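Local atomic coordinates of carboxylic ester hydrolase (PDB entry 7K4O), a protein that hydrolyses ester bonds of tannins as a serine esterase of the tannase family, probably releasing gallic acid. Residues 14-19 with 33-38; 59-64 with 75-80; 234-239 with 334-339; 238-243 with 297-302. All coordinates share one frame; numbering follows the deposited sequence.

Contact 1: 14-19 with 33-38; sequences IVKAAL and DSVTTE. With NA (sodium ion), chain R; NAG (2-acetamido-2-deoxy-beta-D-glucopyranose), chain C.
Val35 is the apolar centre of this contact, and three residues of segment 14-19 close on it. Its CG1 lies 3.8 Å from CG1 of Val15, while its CG2 is met tip to tip by CD1 of Leu19, at 3.7 Å. The aliphatic part of Lys16 adds a third partner, CG packing against Val35 CG2 and CE passing near Val35 CB. Two residues further along the strand, Val15 CG2 slides past the methyl of Thr37, with 3.6 Å between Val15 CG2 and Thr37 CG2.

No hydrogen bond joins the two segments, and the charged pair is loose: Lys16 NZ stands 4.4 Å from Asp33 OD1, beyond salt-bridge range.

The polar chemistry belongs to Thr37. With chi1 at 58°, its OG1 sits between the backbone N and the carbonyl carbon, and its CG2 is left to face the helix. From there OG1 and the residue's own O reach the same sodium ion, each 2.6 Å from the metal, and three waters join them; one of these also accepts from Thr37 N. Asp12, at the start of helix 12-18, hydrogen-bonds Thr37 OG1.

Helix 12-18 thus packs against 28-47, an edge strand of the large mixed sheet. The chemistry implies an apolar interface with no hydrogen bond between the two segments, beside which the sodium and its waters lie at the polar side of Thr37.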
# COMPACT_ATOMS: atom_id res chain seq x y z
N ILE A 14 23.24 -12.71 25.00
CA ILE A 14 22.29 -13.71 24.41
C ILE A 14 22.10 -13.37 22.92
O ILE A 14 22.18 -14.27 22.06
CB ILE A 14 20.96 -13.75 25.17
CG1 ILE A 14 21.17 -14.38 26.55
CG2 ILE A 14 19.90 -14.44 24.34
CD1 ILE A 14 21.40 -15.88 26.53
N VAL A 15 21.91 -12.10 22.61
CA VAL A 15 21.63 -11.72 21.20
C VAL A 15 22.89 -11.86 20.36
O VAL A 15 22.84 -12.42 19.23
CB VAL A 15 21.03 -10.32 21.13
CG1 VAL A 15 21.01 -9.81 19.70
CG2 VAL A 15 19.66 -10.31 21.72
N LYS A 16 24.05 -11.45 20.86
CA LYS A 16 25.28 -11.59 20.08
C LYS A 16 25.55 -13.06 19.77
O LYS A 16 25.95 -13.38 18.63
CB LYS A 16 26.47 -11.03 20.85
CG LYS A 16 26.60 -9.53 20.80
CD LYS A 16 27.76 -9.02 21.67
CE LYS A 16 27.73 -7.52 21.81
NZ LYS A 16 28.96 -7.06 22.50
N ALA A 17 25.27 -13.97 20.71
CA ALA A 17 25.54 -15.40 20.52
C ALA A 17 24.54 -15.97 19.50
O ALA A 17 24.88 -16.98 18.89
CB ALA A 17 25.48 -16.16 21.83
N ALA A 18 23.36 -15.36 19.31
CA ALA A 18 22.33 -15.90 18.39
C ALA A 18 22.45 -15.29 16.97
O ALA A 18 21.79 -15.76 16.04
CB ALA A 18 20.97 -15.58 18.95
N LEU A 19 23.22 -14.22 16.80
CA LEU A 19 23.31 -13.64 15.44
C LEU A 19 23.90 -14.68 14.49
O LEU A 19 24.80 -15.44 14.84
CB LEU A 19 24.22 -12.42 15.46
CG LEU A 19 23.61 -11.15 16.01
CD1 LEU A 19 24.76 -10.16 16.20
CD2 LEU A 19 22.52 -10.62 15.12
N ASP A 33 29.54 -6.09 17.71
CA ASP A 33 29.71 -5.08 18.78
C ASP A 33 28.64 -4.01 18.75
O ASP A 33 28.58 -3.24 19.71
CB ASP A 33 31.05 -4.35 18.67
CG ASP A 33 32.25 -5.25 18.86
OD1 ASP A 33 32.09 -6.34 19.45
OD2 ASP A 33 33.35 -4.86 18.39
N SER A 34 27.84 -3.91 17.69
CA SER A 34 26.84 -2.87 17.52
C SER A 34 25.55 -3.26 18.23
O SER A 34 24.66 -2.46 18.22
CB SER A 34 26.55 -2.59 16.04
OG SER A 34 25.91 -3.71 15.45
N VAL A 35 25.43 -4.49 18.72
CA VAL A 35 24.16 -4.96 19.36
C VAL A 35 23.74 -4.06 20.51
O VAL A 35 24.61 -3.74 21.39
CB VAL A 35 24.27 -6.43 19.83
CG1 VAL A 35 23.10 -6.76 20.74
CG2 VAL A 35 24.29 -7.37 18.61
N THR A 36 22.48 -3.67 20.52
CA THR A 36 21.78 -3.04 21.65
C THR A 36 20.60 -3.94 22.02
O THR A 36 19.97 -4.52 21.11
CB THR A 36 21.29 -1.62 21.35
OG1 THR A 36 20.26 -1.64 20.35
CG2 THR A 36 22.43 -0.72 20.92
N THR A 37 20.29 -4.01 23.30
CA THR A 37 19.10 -4.73 23.80
C THR A 37 18.44 -3.86 24.86
O THR A 37 19.16 -3.22 25.65
CB THR A 37 19.43 -6.13 24.36
OG1 THR A 37 20.38 -5.98 25.43
CG2 THR A 37 19.98 -7.05 23.30
N GLU A 38 17.16 -3.86 24.87
CA GLU A 38 16.36 -3.09 25.82
C GLU A 38 15.03 -3.77 26.10
O GLU A 38 14.24 -4.03 25.18
CB GLU A 38 16.14 -1.71 25.23
CG GLU A 38 15.31 -0.90 26.13
CD GLU A 38 15.05 0.49 25.61
OE1 GLU A 38 15.18 0.75 24.39
OE2 GLU A 38 14.68 1.27 26.45
NA NA R . 21.06 -4.20 27.20
C1 NAG C . 15.06 0.51 20.50
C2 NAG C . 14.36 1.81 20.86
C3 NAG C . 15.00 2.92 20.01
C4 NAG C . 16.45 2.94 20.19
C5 NAG C . 17.06 1.57 19.92
C6 NAG C . 18.53 1.46 20.15
C7 NAG C . 12.07 1.50 21.65
C8 NAG C . 10.68 1.54 21.27
N2 NAG C . 12.95 1.77 20.62
O3 NAG C . 14.38 4.14 20.36
O4 NAG C . 16.98 3.80 19.19
O5 NAG C . 16.42 0.59 20.74
O6 NAG C . 18.97 1.94 21.42
O7 NAG C . 12.46 1.22 22.77
O HOH W 1 22.27 -2.82 25.06
O HOH W 2 22.79 -6.14 27.83
O HOH W 3 18.78 -5.35 28.08

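Contact 2: 59-64 with 75-80; sequences NVTFAY and LLEIWL. With NAG (2-acetamido-2-deoxy-beta-D-glucopyranose), chain C.
Val60 O receives the shortest hydrogen bond between these strands, 2.8 Å from Ile78 N and in the carbonyl plane, and CA of Glu77 adds a CA-H...O contact to the same oxygen. Val60 N returns a bond to Ile78 O, and Phe62 and Leu76 form the next hydrogen-bonded pair, Leu76 N lying 3.0 Å from Phe62 O.

One face carries Val60, Phe62, Leu76 and Ile78. The Phe62 ring has Leu76 CB over one face, offset toward the rim, and Val60 CG1 at its edge. Tyr64 offers its ring edge to Leu76, CE2 to CG being 3.8 Å. Ile161 and Leu165 of helix 144-169 pack on this side.

The other face, with Asn59, Thr61, Ala63, Leu75, Glu77 and Trp79, bears the glycan. Asn59 ND2 is bonded covalently to C1 of the sugar, and Asn59 OD1 lies over the Glu77 carboxylate, the two planes 47° apart. Trp79 NE1 donates to Glu77 OE1, 3.0 Å away, on the anti lone pair. Thr61 CG2 approaches the rim of the sugar, 3.8 Å from its C5.

This is an antiparallel beta hairpin, 50-66 with 74-81, within the mixed sheet of an alpha/beta-hydrolase fold.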
# COMPACT_ATOMS: atom_id res chain seq x y z
N ASN A 59 13.67 -5.06 22.72
CA ASN A 59 14.01 -4.21 21.55
C ASN A 59 15.47 -4.42 21.22
O ASN A 59 16.36 -3.95 21.99
CB ASN A 59 13.66 -2.76 21.86
CG ASN A 59 14.22 -1.76 20.88
OD1 ASN A 59 14.43 -2.10 19.72
ND2 ASN A 59 14.56 -0.54 21.37
N VAL A 60 15.77 -4.98 20.05
CA VAL A 60 17.15 -5.30 19.59
C VAL A 60 17.48 -4.39 18.40
O VAL A 60 16.67 -4.29 17.47
CB VAL A 60 17.28 -6.76 19.14
CG1 VAL A 60 18.66 -7.06 18.61
CG2 VAL A 60 16.94 -7.69 20.31
N THR A 61 18.65 -3.79 18.41
CA THR A 61 19.20 -3.22 17.15
C THR A 61 20.61 -3.72 16.93
O THR A 61 21.34 -4.06 17.86
CB THR A 61 19.17 -1.69 17.03
OG1 THR A 61 20.25 -1.12 17.79
CG2 THR A 61 17.83 -1.10 17.38
N PHE A 62 21.03 -3.73 15.67
CA PHE A 62 22.42 -3.98 15.29
C PHE A 62 22.63 -3.55 13.84
O PHE A 62 21.66 -3.25 13.14
CB PHE A 62 22.83 -5.43 15.49
CG PHE A 62 22.00 -6.43 14.74
CD1 PHE A 62 20.85 -6.93 15.31
CD2 PHE A 62 22.33 -6.83 13.46
CE1 PHE A 62 20.05 -7.83 14.63
CE2 PHE A 62 21.57 -7.78 12.78
CZ PHE A 62 20.40 -8.24 13.35
N ALA A 63 23.90 -3.47 13.47
CA ALA A 63 24.34 -2.97 12.16
C ALA A 63 24.99 -4.09 11.38
O ALA A 63 25.62 -5.01 11.92
CB ALA A 63 25.31 -1.81 12.34
N TYR A 64 24.91 -3.98 10.05
CA TYR A 64 25.70 -4.80 9.13
C TYR A 64 26.15 -3.93 7.96
O TYR A 64 25.69 -2.81 7.81
CB TYR A 64 24.96 -6.05 8.69
CG TYR A 64 23.78 -5.86 7.77
CD1 TYR A 64 23.95 -5.84 6.40
CD2 TYR A 64 22.50 -5.77 8.26
CE1 TYR A 64 22.86 -5.74 5.55
CE2 TYR A 64 21.40 -5.65 7.43
CZ TYR A 64 21.56 -5.64 6.07
OH TYR A 64 20.47 -5.55 5.25
N LEU A 75 21.08 -0.69 9.42
CA LEU A 75 20.58 -0.96 10.78
C LEU A 75 19.30 -1.82 10.66
O LEU A 75 18.39 -1.51 9.91
CB LEU A 75 20.25 0.33 11.52
CG LEU A 75 21.41 1.30 11.61
CD1 LEU A 75 20.99 2.58 12.27
CD2 LEU A 75 22.59 0.68 12.32
N LEU A 76 19.21 -2.81 11.54
CA LEU A 76 17.97 -3.56 11.74
C LEU A 76 17.47 -3.32 13.16
O LEU A 76 18.28 -3.15 14.09
CB LEU A 76 18.21 -5.06 11.52
CG LEU A 76 18.73 -5.48 10.16
CD1 LEU A 76 18.79 -6.99 10.08
CD2 LEU A 76 17.88 -4.93 9.02
N GLU A 77 16.17 -3.32 13.30
CA GLU A 77 15.53 -3.28 14.62
C GLU A 77 14.55 -4.44 14.66
O GLU A 77 13.70 -4.54 13.79
CB GLU A 77 14.82 -1.95 14.91
CG GLU A 77 14.13 -1.91 16.28
CD GLU A 77 13.78 -0.50 16.76
OE1 GLU A 77 12.71 -0.30 17.33
OE2 GLU A 77 14.58 0.43 16.41
N ILE A 78 14.67 -5.27 15.70
CA ILE A 78 13.85 -6.49 15.82
C ILE A 78 13.31 -6.51 17.25
O ILE A 78 14.10 -6.34 18.18
CB ILE A 78 14.71 -7.74 15.50
CG1 ILE A 78 15.15 -7.73 14.01
CG2 ILE A 78 13.94 -9.03 15.79
CD1 ILE A 78 16.16 -8.80 13.66
N TRP A 79 12.02 -6.70 17.37
CA TRP A 79 11.39 -6.87 18.70
C TRP A 79 11.14 -8.35 18.92
O TRP A 79 10.40 -8.95 18.15
CB TRP A 79 10.12 -6.07 18.79
CG TRP A 79 10.28 -4.58 18.72
CD1 TRP A 79 11.42 -3.85 18.52
CD2 TRP A 79 9.21 -3.64 18.85
NE1 TRP A 79 11.10 -2.50 18.52
CE2 TRP A 79 9.75 -2.35 18.66
CE3 TRP A 79 7.84 -3.76 19.04
CZ2 TRP A 79 8.97 -1.20 18.74
CZ3 TRP A 79 7.05 -2.63 19.09
CH2 TRP A 79 7.61 -1.36 18.93
N LEU A 80 11.68 -8.86 20.02
CA LEU A 80 11.58 -10.30 20.40
C LEU A 80 10.59 -10.48 21.53
O LEU A 80 10.74 -9.89 22.61
CB LEU A 80 12.95 -10.78 20.84
CG LEU A 80 14.09 -10.72 19.84
CD1 LEU A 80 15.38 -11.14 20.50
CD2 LEU A 80 13.82 -11.61 18.63
C1 NAG C . 15.06 0.51 20.50
C2 NAG C . 14.36 1.81 20.86
C3 NAG C . 15.00 2.92 20.01
C4 NAG C . 16.45 2.94 20.19
C5 NAG C . 17.06 1.57 19.92
C6 NAG C . 18.53 1.46 20.15
C7 NAG C . 12.07 1.50 21.65
C8 NAG C . 10.68 1.54 21.27
N2 NAG C . 12.95 1.77 20.62
O3 NAG C . 14.38 4.14 20.36
O4 NAG C . 16.98 3.80 19.19
O5 NAG C . 16.42 0.59 20.74
O6 NAG C . 18.97 1.94 21.42
O7 NAG C . 12.46 1.22 22.77

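Contact 3: 234-239 with 334-339; sequences YYPPPC and AETQYN. With NAG (2-acetamido-2-deoxy-beta-D-glucopyranose), chain I.
Thr336 meets segment 234-239 with every atom of its side chain. CB stands 3.6 Å from Pro236 O, and CG2 and OG1 both lie near that oxygen, OG1 as donor. The methyl, CG2, lies 3.7 Å from CB of Tyr235 and near the plane of the Tyr235 ring, at its edge, and it also approaches CD of Pro236. The hydroxyl, with chi1 at 53°, is tucked between the backbone N and the carbonyl carbon, and from there OG1 donates to Pro236 O at 2.7 Å. The donor sits 32° out of the carbonyl plane, with a C=O...donor angle of 142°. CD of Pro238 closes over the same hydroxyl, 3.5 Å from Thr336 OG1.

A water lies within hydrogen-bonding distance of Pro236 O and Ala334 O and may link the two segments beside the direct bond.

The neighbouring Glu335 crosses Pro238 at about a right angle. Its chain bends at chi2, which brings the carboxylate to the proline ring, OE2 3.4 Å from Pro238 CG. Trp345 of strand 344-346 packs on Pro237, Pro238 and Thr336.

Prolines lack an N-H to give, and here the Thr336 hydroxyl, and probably a water, donate to Pro236 O; the chemistry implies that a single direct hydrogen bond and proline packing join the loop before helix 238-252 to the chain entering strand 337-339.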
# COMPACT_ATOMS: atom_id res chain seq x y z
N TYR A 234 -8.77 25.43 -15.83
CA TYR A 234 -9.68 25.69 -14.70
C TYR A 234 -9.14 25.02 -13.44
O TYR A 234 -8.86 23.83 -13.47
CB TYR A 234 -11.08 25.18 -15.02
CG TYR A 234 -12.03 25.47 -13.88
CD1 TYR A 234 -12.45 26.76 -13.61
CD2 TYR A 234 -12.50 24.46 -13.07
CE1 TYR A 234 -13.31 27.04 -12.56
CE2 TYR A 234 -13.38 24.70 -12.03
CZ TYR A 234 -13.78 26.00 -11.77
OH TYR A 234 -14.65 26.21 -10.75
N TYR A 235 -9.03 25.79 -12.37
CA TYR A 235 -8.48 25.36 -11.07
C TYR A 235 -9.62 25.34 -10.07
O TYR A 235 -9.89 26.34 -9.42
CB TYR A 235 -7.31 26.27 -10.74
CG TYR A 235 -6.24 26.19 -11.79
CD1 TYR A 235 -5.30 25.15 -11.80
CD2 TYR A 235 -6.23 27.08 -12.85
CE1 TYR A 235 -4.33 25.07 -12.79
CE2 TYR A 235 -5.28 26.99 -13.86
CZ TYR A 235 -4.34 25.97 -13.84
OH TYR A 235 -3.44 25.87 -14.85
N PRO A 236 -10.29 24.19 -9.86
CA PRO A 236 -11.44 24.16 -8.96
C PRO A 236 -11.04 24.47 -7.53
O PRO A 236 -10.02 23.98 -7.04
CB PRO A 236 -11.97 22.73 -9.04
CG PRO A 236 -11.35 22.19 -10.32
CD PRO A 236 -10.01 22.88 -10.45
N PRO A 237 -11.81 25.32 -6.82
CA PRO A 237 -11.63 25.46 -5.37
C PRO A 237 -11.80 24.07 -4.76
O PRO A 237 -12.67 23.31 -5.20
CB PRO A 237 -12.75 26.40 -4.92
CG PRO A 237 -13.17 27.12 -6.18
CD PRO A 237 -12.93 26.15 -7.32
N PRO A 238 -10.98 23.68 -3.77
CA PRO A 238 -11.12 22.36 -3.14
C PRO A 238 -12.57 22.05 -2.74
O PRO A 238 -13.03 20.94 -2.89
CB PRO A 238 -10.23 22.47 -1.90
CG PRO A 238 -9.14 23.43 -2.33
CD PRO A 238 -9.86 24.44 -3.21
N CYS A 239 -13.29 23.07 -2.26
CA CYS A 239 -14.68 22.89 -1.76
C CYS A 239 -15.59 22.43 -2.89
O CYS A 239 -16.52 21.65 -2.64
CB CYS A 239 -15.17 24.22 -1.20
SG CYS A 239 -16.65 24.03 -0.19
N ALA A 334 -5.90 16.79 -7.25
CA ALA A 334 -6.45 18.01 -7.91
C ALA A 334 -6.30 19.25 -7.04
O ALA A 334 -6.64 20.38 -7.54
CB ALA A 334 -7.90 17.80 -8.29
N GLU A 335 -5.88 19.11 -5.79
CA GLU A 335 -5.82 20.24 -4.82
C GLU A 335 -5.17 21.46 -5.48
O GLU A 335 -4.10 21.34 -6.11
CB GLU A 335 -5.04 19.89 -3.55
CG GLU A 335 -5.22 20.93 -2.45
CD GLU A 335 -6.52 20.79 -1.64
OE1 GLU A 335 -7.35 19.87 -1.93
OE2 GLU A 335 -6.70 21.60 -0.72
N THR A 336 -5.87 22.59 -5.42
CA THR A 336 -5.35 23.89 -5.93
C THR A 336 -4.88 24.74 -4.76
O THR A 336 -5.11 24.37 -3.62
CB THR A 336 -6.46 24.58 -6.75
OG1 THR A 336 -7.65 24.66 -5.95
CG2 THR A 336 -6.73 23.81 -8.01
N GLN A 337 -4.24 25.86 -5.04
CA GLN A 337 -3.81 26.78 -3.97
C GLN A 337 -4.30 28.20 -4.28
O GLN A 337 -4.38 28.61 -5.47
CB GLN A 337 -2.30 26.77 -3.76
CG GLN A 337 -1.50 27.18 -4.98
CD GLN A 337 -0.02 27.06 -4.72
OE1 GLN A 337 0.51 27.59 -3.75
NE2 GLN A 337 0.68 26.33 -5.58
N TYR A 338 -4.60 28.91 -3.21
CA TYR A 338 -5.17 30.27 -3.28
C TYR A 338 -4.02 31.28 -3.37
O TYR A 338 -3.12 31.24 -2.53
CB TYR A 338 -6.04 30.56 -2.06
CG TYR A 338 -6.81 31.84 -2.23
CD1 TYR A 338 -7.82 31.93 -3.17
CD2 TYR A 338 -6.53 32.96 -1.45
CE1 TYR A 338 -8.54 33.10 -3.34
CE2 TYR A 338 -7.25 34.13 -1.59
CZ TYR A 338 -8.26 34.20 -2.54
OH TYR A 338 -8.98 35.35 -2.70
N ASN A 339 -4.08 32.17 -4.36
CA ASN A 339 -3.15 33.31 -4.53
C ASN A 339 -3.84 34.57 -4.00
O ASN A 339 -4.90 34.93 -4.53
CB ASN A 339 -2.71 33.44 -5.99
CG ASN A 339 -1.60 34.46 -6.14
OD1 ASN A 339 -1.55 35.44 -5.42
ND2 ASN A 339 -0.68 34.23 -7.05
C1 NAG I . 0.29 35.30 -7.01
C2 NAG I . 1.66 34.70 -6.85
C3 NAG I . 2.72 35.77 -6.78
C4 NAG I . 2.68 36.52 -8.09
C5 NAG I . 1.27 37.07 -8.28
C6 NAG I . 1.19 37.70 -9.65
C7 NAG I . 2.20 32.65 -5.77
C8 NAG I . 2.53 31.95 -4.50
N2 NAG I . 1.80 33.90 -5.66
O3 NAG I . 4.01 35.17 -6.64
O4 NAG I . 3.65 37.57 -8.05
O5 NAG I . 0.30 36.02 -8.22
O6 NAG I . -0.17 37.91 -9.98
O7 NAG I . 2.33 32.14 -6.87
O HOH W 4 -8.92 21.66 -5.91

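Contact 4: 238-243 with 297-302; sequences PCELDK and TVSAKG. With NAG (2-acetamido-2-deoxy-beta-D-glucopyranose), chain G.
The first turns of helix 238-252 face the start of helix 300-310, the backbones coming nearest at Glu240 and Val298, whose CA atoms are 5.8 Å apart. Glu240 carries the contact. With CG anti to the backbone N (chi1 178°), it has an extended chain that carries OE2 to the N-terminal end of the second helix. There Ser299 grips that oxygen twice: Ser299 N donates to Glu240 OE2 at 2.8 Å, nearly along the C-O axis, and Ser299 OG donates at 2.7 Å from the syn side. A water held by Thr297 O adds a weak third bond to OE2.

Ser299 is the N-cap residue of helix 300-310, and its OG in turn accepts from Gly302 N, 2.9 Å away. The carboxylate therefore sits where the helix dipole would be expected to favour its negative charge. Gly302 lets OE2 come within 3.8 Å of its CA.

Lys243 packs its aliphatic base on Val298, with CG to CG2 at 3.6 Å, before bending away at chi2 and chi3.

Tyr234 hydrogen-bonds the other oxygen, Glu240 OE1. Tyr283 of strand 282-285 flanks Glu240, Lys243 and Val298, and the disulfide from Cys239 to Cys285 ties helix 238-252 to that same strand.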
# COMPACT_ATOMS: atom_id res chain seq x y z
N PRO A 238 -10.98 23.68 -3.77
CA PRO A 238 -11.12 22.36 -3.14
C PRO A 238 -12.57 22.05 -2.74
O PRO A 238 -13.03 20.94 -2.89
CB PRO A 238 -10.23 22.47 -1.90
CG PRO A 238 -9.14 23.43 -2.33
CD PRO A 238 -9.86 24.44 -3.21
N CYS A 239 -13.29 23.07 -2.26
CA CYS A 239 -14.68 22.89 -1.76
C CYS A 239 -15.59 22.43 -2.89
O CYS A 239 -16.52 21.65 -2.64
CB CYS A 239 -15.17 24.22 -1.20
SG CYS A 239 -16.65 24.03 -0.19
N GLU A 240 -15.37 22.91 -4.11
CA GLU A 240 -16.24 22.52 -5.24
C GLU A 240 -16.11 21.01 -5.48
O GLU A 240 -17.13 20.35 -5.73
CB GLU A 240 -15.87 23.35 -6.47
CG GLU A 240 -16.67 23.00 -7.69
CD GLU A 240 -16.34 23.90 -8.88
OE1 GLU A 240 -15.16 24.28 -9.00
OE2 GLU A 240 -17.27 24.23 -9.66
N LEU A 241 -14.88 20.50 -5.49
CA LEU A 241 -14.64 19.04 -5.73
C LEU A 241 -15.16 18.25 -4.53
O LEU A 241 -15.72 17.16 -4.77
CB LEU A 241 -13.15 18.82 -5.99
CG LEU A 241 -12.68 19.45 -7.30
CD1 LEU A 241 -11.21 19.24 -7.58
CD2 LEU A 241 -13.51 18.94 -8.46
N ASP A 242 -15.00 18.77 -3.32
CA ASP A 242 -15.49 18.08 -2.10
C ASP A 242 -17.02 17.95 -2.17
O ASP A 242 -17.56 16.91 -1.77
CB ASP A 242 -15.04 18.76 -0.82
CG ASP A 242 -15.40 17.94 0.40
OD1 ASP A 242 -15.13 16.70 0.40
OD2 ASP A 242 -15.99 18.52 1.33
N LYS A 243 -17.70 18.97 -2.71
CA LYS A 243 -19.17 18.88 -2.90
C LYS A 243 -19.51 17.77 -3.89
O LYS A 243 -20.45 16.98 -3.66
CB LYS A 243 -19.71 20.25 -3.36
CG LYS A 243 -21.21 20.28 -3.63
CD LYS A 243 -22.06 19.76 -2.51
CE LYS A 243 -22.01 20.62 -1.27
NZ LYS A 243 -23.29 20.56 -0.51
N THR A 297 -21.47 27.73 -6.47
CA THR A 297 -22.29 26.63 -6.98
C THR A 297 -21.36 25.76 -7.83
O THR A 297 -20.44 26.31 -8.47
CB THR A 297 -23.51 27.11 -7.78
OG1 THR A 297 -23.04 27.86 -8.91
CG2 THR A 297 -24.48 27.92 -6.95
N VAL A 298 -21.62 24.46 -7.85
CA VAL A 298 -20.79 23.53 -8.66
C VAL A 298 -20.95 23.94 -10.11
O VAL A 298 -22.07 23.95 -10.64
CB VAL A 298 -21.15 22.06 -8.41
CG1 VAL A 298 -20.32 21.14 -9.32
CG2 VAL A 298 -20.95 21.72 -6.94
N SER A 299 -19.83 24.24 -10.75
CA SER A 299 -19.77 24.82 -12.12
C SER A 299 -19.67 23.71 -13.16
O SER A 299 -19.25 22.56 -12.84
CB SER A 299 -18.64 25.79 -12.23
OG SER A 299 -17.39 25.11 -12.17
N ALA A 300 -20.03 24.06 -14.38
CA ALA A 300 -19.91 23.16 -15.54
C ALA A 300 -18.43 22.80 -15.73
O ALA A 300 -18.14 21.66 -16.09
CB ALA A 300 -20.47 23.82 -16.77
N LYS A 301 -17.54 23.78 -15.59
CA LYS A 301 -16.09 23.58 -15.79
C LYS A 301 -15.57 22.66 -14.68
O LYS A 301 -14.69 21.87 -14.98
CB LYS A 301 -15.33 24.90 -15.74
CG LYS A 301 -15.38 25.73 -17.01
CD LYS A 301 -14.79 27.12 -16.76
CE LYS A 301 -14.99 28.13 -17.88
NZ LYS A 301 -14.05 27.86 -18.99
N GLY A 302 -16.08 22.80 -13.45
CA GLY A 302 -15.68 21.95 -12.31
C GLY A 302 -16.06 20.51 -12.58
O GLY A 302 -15.22 19.60 -12.36
C1 NAG G . -18.69 17.11 2.82
C2 NAG G . -18.80 18.53 3.41
C3 NAG G . -17.97 18.76 4.66
C4 NAG G . -18.45 17.73 5.64
C5 NAG G . -18.31 16.33 5.03
C6 NAG G . -18.83 15.28 5.99
C7 NAG G . -19.08 20.22 1.66
C8 NAG G . -18.34 21.06 0.65
N2 NAG G . -18.29 19.47 2.43
O3 NAG G . -18.10 20.13 5.04
O4 NAG G . -17.56 17.85 6.71
O5 NAG G . -19.04 16.17 3.83
O6 NAG G . -18.66 14.01 5.40
O7 NAG G . -20.28 20.24 1.80
O HOH W 5 -17.74 27.11 -8.53

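From the N terminus, contact 1 closes a short loop by bringing helix 12-18 back over strand 28-47, and contact 2 follows in series as a hairpin of strands 50-66 and 74-81. The two adjoin through neighbouring strands of one sheet, where Thr36 OG1 meets Thr61 OG1 at 2.6 Å, and both touch the same glycan. Far across the chain, with centres of contacts 1 and 3 about 53 Å apart, contacts 3 and 4 share Pro238 and Cys239. The loop closed by contact 4, to 297-302, is contained in the longer one closed by contact 3, to 334-339; together they tie helices 238-252 and 300-310 to the chain just before strand 337-339.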